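Side-chain contacts in ANGPTL4 C-terminal chain (Homo sapiens, PDB 6U1U), which is the C-terminal fibrinogen-like domain, here with palmitic acid, of a protein that inactivates lipoprotein lipase and so helps regulate triglyceride clearance: residues P123-Q127 / L128-T132; Q5-F8 / Q9-E12; G49-D52 / F53-W57. All coordinates share one frame; numbering follows the deposited sequence.

Contact 1 (P123-Q127 / L128-T132). With PLM (palmitic acid), chain B.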
loop_
_atom_site.group_PDB
_atom_site.type_symbol
_atom_site.label_atom_id
_atom_site.label_comp_id
_atom_site.label_asym_id
_atom_site.label_seq_id
_atom_site.Cartn_x
_atom_site.Cartn_y
_atom_site.Cartn_z
ATOM N N PRO A 123 9.632 -17.023 -2.978
ATOM C CA PRO A 123 10.672 -16.323 -2.208
ATOM C C PRO A 123 10.202 -15.001 -1.613
ATOM O O PRO A 123 10.594 -14.677 -0.492
ATOM C CB PRO A 123 11.793 -16.099 -3.242
ATOM C CG PRO A 123 11.572 -17.140 -4.293
ATOM C CD PRO A 123 10.076 -17.374 -4.343
ATOM N N VAL A 124 9.415 -14.202 -2.344
ATOM C CA VAL A 124 8.960 -12.927 -1.781
ATOM C C VAL A 124 7.971 -13.154 -0.640
ATOM O O VAL A 124 8.041 -12.496 0.415
ATOM C CB VAL A 124 8.378 -12.041 -2.897
ATOM C CG1 VAL A 124 7.730 -10.813 -2.306
ATOM C CG2 VAL A 124 9.500 -11.652 -3.886
ATOM N N ALA A 125 7.026 -14.078 -0.820
ATOM C CA ALA A 125 6.152 -14.424 0.291
ATOM C C ALA A 125 6.968 -14.855 1.492
ATOM O O ALA A 125 6.602 -14.574 2.644
ATOM C CB ALA A 125 5.175 -15.532 -0.124
ATOM N N GLY A 126 8.088 -15.539 1.245
ATOM C CA GLY A 126 8.958 -15.924 2.353
ATOM C C GLY A 126 9.569 -14.726 3.057
ATOM O O GLY A 126 9.675 -14.706 4.291
ATOM N N GLN A 127 9.981 -13.715 2.282
ATOM C CA GLN A 127 10.491 -12.475 2.876
ATOM C C GLN A 127 9.463 -11.850 3.797
ATOM O O GLN A 127 9.821 -11.153 4.759
ATOM C CB GLN A 127 10.845 -11.457 1.796
ATOM C CG GLN A 127 11.919 -11.830 0.793
ATOM C CD GLN A 127 12.231 -10.636 -0.112
ATOM O OE1 GLN A 127 11.521 -10.353 -1.085
ATOM N NE2 GLN A 127 13.288 -9.922 0.222
ATOM N N LEU A 128 8.184 -12.035 3.493
ATOM C CA LEU A 128 7.121 -11.424 4.270
ATOM C C LEU A 128 6.709 -12.290 5.451
ATOM O O LEU A 128 5.851 -11.879 6.233
ATOM C CB LEU A 128 5.910 -11.127 3.376
ATOM C CG LEU A 128 6.076 -9.975 2.369
ATOM C CD1 LEU A 128 5.105 -10.111 1.233
ATOM C CD2 LEU A 128 5.887 -8.601 3.059
ATOM N N GLY A 129 7.280 -13.490 5.592
ATOM C CA GLY A 129 6.991 -14.332 6.735
ATOM C C GLY A 129 6.250 -15.616 6.432
ATOM O O GLY A 129 6.099 -16.446 7.341
ATOM N N ALA A 130 5.770 -15.818 5.209
ATOM C CA ALA A 130 5.083 -17.069 4.895
ATOM C C ALA A 130 6.116 -18.194 4.782
ATOM O O ALA A 130 7.152 -18.021 4.132
ATOM C CB ALA A 130 4.288 -16.918 3.596
ATOM N N THR A 131 5.865 -19.335 5.437
ATOM C CA THR A 131 6.867 -20.410 5.411
ATOM C C THR A 131 6.582 -21.530 4.425
ATOM O O THR A 131 7.527 -22.224 4.028
ATOM C CB THR A 131 7.033 -21.078 6.780
ATOM O OG1 THR A 131 5.814 -21.724 7.151
ATOM C CG2 THR A 131 7.406 -20.080 7.807
ATOM N N THR A 132 5.328 -21.760 4.051
ATOM C CA THR A 132 4.990 -22.915 3.215
ATOM C C THR A 132 4.187 -22.381 2.037
ATOM O O THR A 132 2.952 -22.323 2.095
ATOM C CB THR A 132 4.213 -23.977 4.002
ATOM O OG1 THR A 132 4.943 -24.357 5.176
ATOM C CG2 THR A 132 3.958 -25.220 3.140
HETATM C C1 PLM B . 1.265 -13.392 9.341
HETATM O O1 PLM B . 0.241 -13.106 10.002
HETATM O O2 PLM B . 2.416 -13.245 9.771
HETATM C C2 PLM B . 1.084 -14.022 7.965
HETATM C C3 PLM B . 2.091 -13.755 6.887
HETATM C C4 PLM B . 1.446 -13.695 5.511
HETATM C C5 PLM B . 2.175 -12.881 4.477
HETATM C C6 PLM B . 1.297 -12.284 3.393
HETATM C C7 PLM B . 1.831 -11.008 2.794
HETATM C C8 PLM B . 0.827 -10.091 2.146
HETATM C C9 PLM B . 0.334 -9.026 3.060
HETATM C CA PLM B . 0.333 -7.661 2.509
HETATM C CB PLM B . 1.658 -7.057 2.265
HETATM C CC PLM B . 1.572 -5.890 1.366
HETATM C CD PLM B . 2.754 -5.022 1.350
HETATM C CE PLM B . 4.018 -5.784 1.256
HETATM C CF PLM B . 4.661 -5.818 -0.075
HETATM C CG PLM B . 4.645 -7.179 -0.688
#
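Leu128 N hydrogen-bonds to Val124 O at 3.1 Å, and one residue later the chain leaves the helix in a Schellman motif. Two bonds reach back into the last turn: Gly129 N meets Gly126 O at 3.0 Å, and Ala130 N meets Ala125 O, also at 3.0 Å. Glycine suits position 129, whose phi is 113°, because a CB there would be jammed against the carbonyl oxygen of Leu128.

The inner side is close-packed. Ala130 CB rests 3.4 Å from Ala125 O and 4.1 Å from Ala125 CB, so two small methyls let the turn fold back tightly. Leu128 sets its CG beside its own backbone N (chi1 -71°), and its branch CD1 meets the terminal carbon CG of palmitic acid at 3.5 Å, apolar end against apolar end. The exposed side is looser: there Gly126 CA offers a C-H to Ala130 O at 3.3 Å, and Gln127 extends its chain away from the turn, as befits a polar residue in an exposed place.

Past the end of helix 122-127, Leu128 meets both the lipid tail and Phe105 of strand 100-109, which Val124 and Gln127 touch as well.

Contact 2 (Q5-F8 / Q9-E12)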
loop_
_atom_site.group_PDB
_atom_site.type_symbol
_atom_site.label_atom_id
_atom_site.label_comp_id
_atom_site.label_asym_id
_atom_site.label_seq_id
_atom_site.Cartn_x
_atom_site.Cartn_y
_atom_site.Cartn_z
ATOM N N GLN A 5 8.979 6.845 -13.573
ATOM C CA GLN A 5 10.278 6.420 -14.105
ATOM C C GLN A 5 10.491 6.981 -15.508
ATOM O O GLN A 5 11.608 7.390 -15.861
ATOM C CB GLN A 5 10.391 4.882 -14.072
ATOM C CG GLN A 5 11.598 4.294 -14.847
ATOM C CD GLN A 5 12.931 4.783 -14.317
ATOM O OE1 GLN A 5 13.017 5.247 -13.188
ATOM N NE2 GLN A 5 13.997 4.651 -15.130
ATOM N N GLU A 6 9.430 7.060 -16.312
ATOM C CA GLU A 6 9.564 7.732 -17.599
ATOM C C GLU A 6 9.943 9.191 -17.412
ATOM O O GLU A 6 10.755 9.735 -18.170
ATOM C CB GLU A 6 8.272 7.629 -18.397
ATOM C CG GLU A 6 8.430 7.821 -19.884
ATOM C CD GLU A 6 7.316 7.112 -20.660
ATOM O OE1 GLU A 6 7.041 5.926 -20.371
ATOM O OE2 GLU A 6 6.718 7.739 -21.548
ATOM N N LEU A 7 9.323 9.859 -16.432
ATOM C CA LEU A 7 9.674 11.258 -16.174
ATOM C C LEU A 7 11.141 11.376 -15.773
ATOM O O LEU A 7 11.839 12.303 -16.199
ATOM C CB LEU A 7 8.799 11.820 -15.069
ATOM C CG LEU A 7 7.459 12.342 -15.555
ATOM C CD1 LEU A 7 6.520 12.585 -14.348
ATOM C CD2 LEU A 7 7.703 13.636 -16.321
ATOM N N PHE A 8 11.604 10.453 -14.943
ATOM C CA PHE A 8 13.020 10.403 -14.576
ATOM C C PHE A 8 13.885 10.226 -15.818
ATOM O O PHE A 8 14.897 10.920 -15.993
ATOM C CB PHE A 8 13.226 9.248 -13.583
ATOM C CG PHE A 8 14.673 8.956 -13.246
ATOM C CD1 PHE A 8 15.315 9.654 -12.245
ATOM C CD2 PHE A 8 15.346 7.951 -13.898
ATOM C CE1 PHE A 8 16.660 9.375 -11.937
ATOM C CE2 PHE A 8 16.681 7.671 -13.587
ATOM C CZ PHE A 8 17.316 8.373 -12.604
ATOM N N GLN A 9 13.486 9.325 -16.714
ATOM C CA GLN A 9 14.302 9.030 -17.891
ATOM C C GLN A 9 14.405 10.213 -18.851
ATOM O O GLN A 9 15.413 10.341 -19.558
ATOM C CB GLN A 9 13.755 7.805 -18.622
ATOM C CG GLN A 9 13.876 6.529 -17.869
ATOM C CD GLN A 9 13.077 5.418 -18.550
ATOM O OE1 GLN A 9 13.194 4.244 -18.200
ATOM N NE2 GLN A 9 12.252 5.797 -19.531
ATOM N N VAL A 10 13.396 11.087 -18.903
ATOM C CA VAL A 10 13.500 12.285 -19.718
ATOM C C VAL A 10 14.211 13.419 -18.989
ATOM O O VAL A 10 14.397 14.480 -19.586
ATOM C CB VAL A 10 12.128 12.755 -20.245
ATOM C CG1 VAL A 10 11.512 11.663 -21.152
ATOM C CG2 VAL A 10 11.168 13.093 -19.120
ATOM N N GLY A 11 14.604 13.232 -17.728
ATOM C CA GLY A 11 15.449 14.199 -17.039
ATOM C C GLY A 11 14.841 14.932 -15.871
ATOM O O GLY A 11 15.454 15.900 -15.383
ATOM N N GLU A 12 13.642 14.548 -15.411
ATOM C CA GLU A 12 13.009 15.284 -14.321
ATOM C C GLU A 12 13.708 14.886 -13.022
ATOM O O GLU A 12 13.850 13.694 -12.742
ATOM C CB GLU A 12 11.508 14.949 -14.243
ATOM C CG GLU A 12 10.874 15.626 -13.045
ATOM C CD GLU A 12 11.039 17.142 -13.134
ATOM O OE1 GLU A 12 11.557 17.771 -12.164
ATOM O OE2 GLU A 12 10.645 17.689 -14.206
#
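Gln5 grips Gln9 twice, first by the helical bond from Gln9 N to Gln5 O at 2.8 Å. Its side chain starts anti to the backbone N (chi1 169°) and then bends at chi2, which carries NE2 to 3.2 Å from Gln9 OE1. The two amide planes stand 90° apart, and the donor meets the acceptor carbonyl nearly broadside, with a C=O...N angle of 100°. Glutamine suits this place because its other end, OE1, accepts from Gly39 N. A leucine here would probably leave both Gln9 OE1 and Gly39 N without their mate and let the Gln9 amide turn.

Glu6 O takes Val10 N at 3.1 Å, while the Glu6 carboxylate forms a salt bridge to Arg2. Next, Leu7 O accepts Glu12 N at 3.0 Å, and Glu12 CB packs against the same oxygen at 3.3 Å. Phe8 O receives Gly11 N at 2.9 Å. These last two bonds make a Schellman motif; at the backbone angles of Gly11 a CB would be jammed against the carbonyl oxygen of Val10, which calls for glycine.

Helix 4-9 is held to strand 28-35 by the Cys4-Cys32 disulfide. Leu7, suitably apolar, packs on Cys32 and Met34 of that strand and on Phe18 and Ile20 of strand 16-20, while Phe8 and Glu12 both reach Met34.

Contact 3 (G49-D52 / F53-W57)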
loop_
_atom_site.group_PDB
_atom_site.type_symbol
_atom_site.label_atom_id
_atom_site.label_comp_id
_atom_site.label_asym_id
_atom_site.label_seq_id
_atom_site.Cartn_x
_atom_site.Cartn_y
_atom_site.Cartn_z
ATOM N N GLY A 49 -2.459 11.604 10.682
ATOM C CA GLY A 49 -3.835 11.305 10.989
ATOM C C GLY A 49 -4.852 12.342 10.568
ATOM O O GLY A 49 -5.996 12.297 11.047
ATOM N N SER A 50 -4.488 13.251 9.668
ATOM C CA SER A 50 -5.437 14.265 9.199
ATOM C C SER A 50 -6.474 13.736 8.207
ATOM O O SER A 50 -7.513 14.392 8.018
ATOM C CB SER A 50 -4.670 15.412 8.545
ATOM O OG SER A 50 -3.847 14.932 7.488
ATOM N N VAL A 51 -6.223 12.593 7.552
ATOM C CA VAL A 51 -7.104 12.050 6.512
ATOM C C VAL A 51 -7.711 10.731 6.974
ATOM O O VAL A 51 -6.999 9.858 7.483
ATOM C CB VAL A 51 -6.336 11.855 5.185
ATOM C CG1 VAL A 51 -7.197 11.095 4.176
ATOM C CG2 VAL A 51 -5.886 13.223 4.637
ATOM N N ASP A 52 -9.035 10.598 6.823
ATOM C CA ASP A 52 -9.763 9.391 7.211
ATOM C C ASP A 52 -9.490 8.293 6.197
ATOM O O ASP A 52 -9.706 8.497 5.002
ATOM C CB ASP A 52 -11.264 9.714 7.248
ATOM C CG ASP A 52 -12.136 8.552 7.728
ATOM O OD1 ASP A 52 -11.641 7.461 8.048
ATOM O OD2 ASP A 52 -13.372 8.743 7.769
ATOM N N PHE A 53 -8.967 7.147 6.651
ATOM C CA PHE A 53 -8.701 6.021 5.762
ATOM C C PHE A 53 -9.743 4.926 5.886
ATOM O O PHE A 53 -9.678 3.917 5.165
ATOM C CB PHE A 53 -7.279 5.444 6.033
ATOM C CG PHE A 53 -6.204 6.109 5.210
ATOM C CD1 PHE A 53 -5.862 7.430 5.454
ATOM C CD2 PHE A 53 -5.506 5.402 4.227
ATOM C CE1 PHE A 53 -4.870 8.069 4.709
ATOM C CE2 PHE A 53 -4.475 6.015 3.493
ATOM C CZ PHE A 53 -4.172 7.345 3.711
ATOM N N ASN A 54 -10.768 5.120 6.724
ATOM C CA ASN A 54 -11.762 4.065 6.863
ATOM C C ASN A 54 -12.857 4.290 5.824
ATOM O O ASN A 54 -13.915 4.867 6.097
ATOM C CB ASN A 54 -12.318 4.014 8.275
ATOM C CG ASN A 54 -13.150 2.772 8.476
ATOM O OD1 ASN A 54 -12.720 1.667 8.099
ATOM N ND2 ASN A 54 -14.373 2.941 8.983
ATOM N N ARG A 55 -12.535 3.865 4.609
ATOM C CA ARG A 55 -13.418 4.062 3.439
ATOM C C ARG A 55 -13.736 2.757 2.711
ATOM O O ARG A 55 -13.006 1.812 2.835
ATOM C CB ARG A 55 -12.808 5.074 2.474
ATOM C CG ARG A 55 -12.211 6.289 3.154
ATOM C CD ARG A 55 -12.193 7.512 2.281
ATOM N NE ARG A 55 -11.478 8.566 2.948
ATOM C CZ ARG A 55 -11.495 9.821 2.583
ATOM N NH1 ARG A 55 -12.209 10.180 1.535
ATOM N NH2 ARG A 55 -10.811 10.702 3.269
ATOM N N PRO A 56 -14.805 2.767 1.900
ATOM C CA PRO A 56 -15.276 1.610 1.184
ATOM C C PRO A 56 -14.489 1.340 -0.101
ATOM O O PRO A 56 -13.676 2.090 -0.465
ATOM C CB PRO A 56 -16.740 1.912 0.844
ATOM C CG PRO A 56 -16.943 3.353 1.208
ATOM C CD PRO A 56 -15.610 3.930 1.614
ATOM N N TRP A 57 -14.865 0.253 -0.753
ATOM C CA TRP A 57 -14.180 -0.237 -1.967
ATOM C C TRP A 57 -14.014 0.861 -3.019
ATOM O O TRP A 57 -12.940 1.022 -3.515
ATOM C CB TRP A 57 -14.960 -1.404 -2.555
ATOM C CG TRP A 57 -14.274 -2.001 -3.734
ATOM C CD1 TRP A 57 -14.501 -1.747 -5.048
ATOM C CD2 TRP A 57 -13.189 -2.933 -3.694
ATOM N NE1 TRP A 57 -13.638 -2.462 -5.822
ATOM C CE2 TRP A 57 -12.824 -3.204 -5.020
ATOM C CE3 TRP A 57 -12.500 -3.564 -2.667
ATOM C CZ2 TRP A 57 -11.802 -4.090 -5.334
ATOM C CZ3 TRP A 57 -11.503 -4.443 -2.976
ATOM C CH2 TRP A 57 -11.159 -4.700 -4.292
#
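Asp52 and Asn54 stand on either side of a bend in the backbone: extended at Asp52, the chain turns at Phe53 and then makes an inverse gamma turn centred on Asn54, with a weak bond from Arg55 N to Phe53 O at 2.9 Å.

The Asp52 side chain closes the bend as an Asx turn. With CG anti to the backbone N (chi1 -176°), the carboxylate reaches forward and OD1 accepts Asn54 N at 2.8 Å, the donor coming from above the carboxylate plane. A short acidic side chain suits the place, being both able to bridge two residues ahead and at home in solvent.

Arg55 returns across the same bend. Extended from CG to NE, it presents its guanidinium side-on to the Asp52 carbonyl, and both nitrogens give to one atom: NE lies 2.7 Å from Asp52 O, and NH2 lies 3.0 Å from it. The oxygen sits almost in the guanidinium plane; NH2 uses a lone pair in the carbonyl plane, whereas NE is tilted 31° from it.

Val51 CG1 joins the polar and apolar parts, 3.7 Å from Arg55 NH2 and also 3.9 Å from Phe53 CE1, and Val51 O meets the edge of the ring at Phe53 CD1, 3.4 Å away. Phe53, an apolar ring in a buried place, packs edge-to-face with Phe64 and makes a cation-pi contact with Arg46. Asn54 OD1 turns to Gly163 N, and Pro56 follows as N-cap of helix 57-62.

Chemically, the arginine is bound to a neutral carbonyl rather than to the acid beside it: Asp52 OD2 and Arg55 NE are 5.2 Å apart. The two-pronged grip probably polarises that peptide and restrains the guanidinium, with the nearby carboxylate likely to add a favourable longer-range attraction.

How the contacts relate
All three are local contacts within one fibrinogen-like domain, in the chain order 2, 3, 1. Centre to centre, contact 1 is about 33 Å from contact 2 and about 29 Å from contact 3, and contacts 2 and 3 are about 31 Å apart. Even the nearest atoms of contacts 1 and 3, on opposite sides of the chain's centre, are about 18 Å apart. Contacts 1 and 2 share a way of ending a helix, whereas contact 3 runs up to the start of one, helix 57-62. Contact 1 borders palmitic acid, whose head group is hydrogen-bonded to Thr169 and Lys197; the side chain of Phe53, in contact 3, is about 13 Å from the bound palmitic acid.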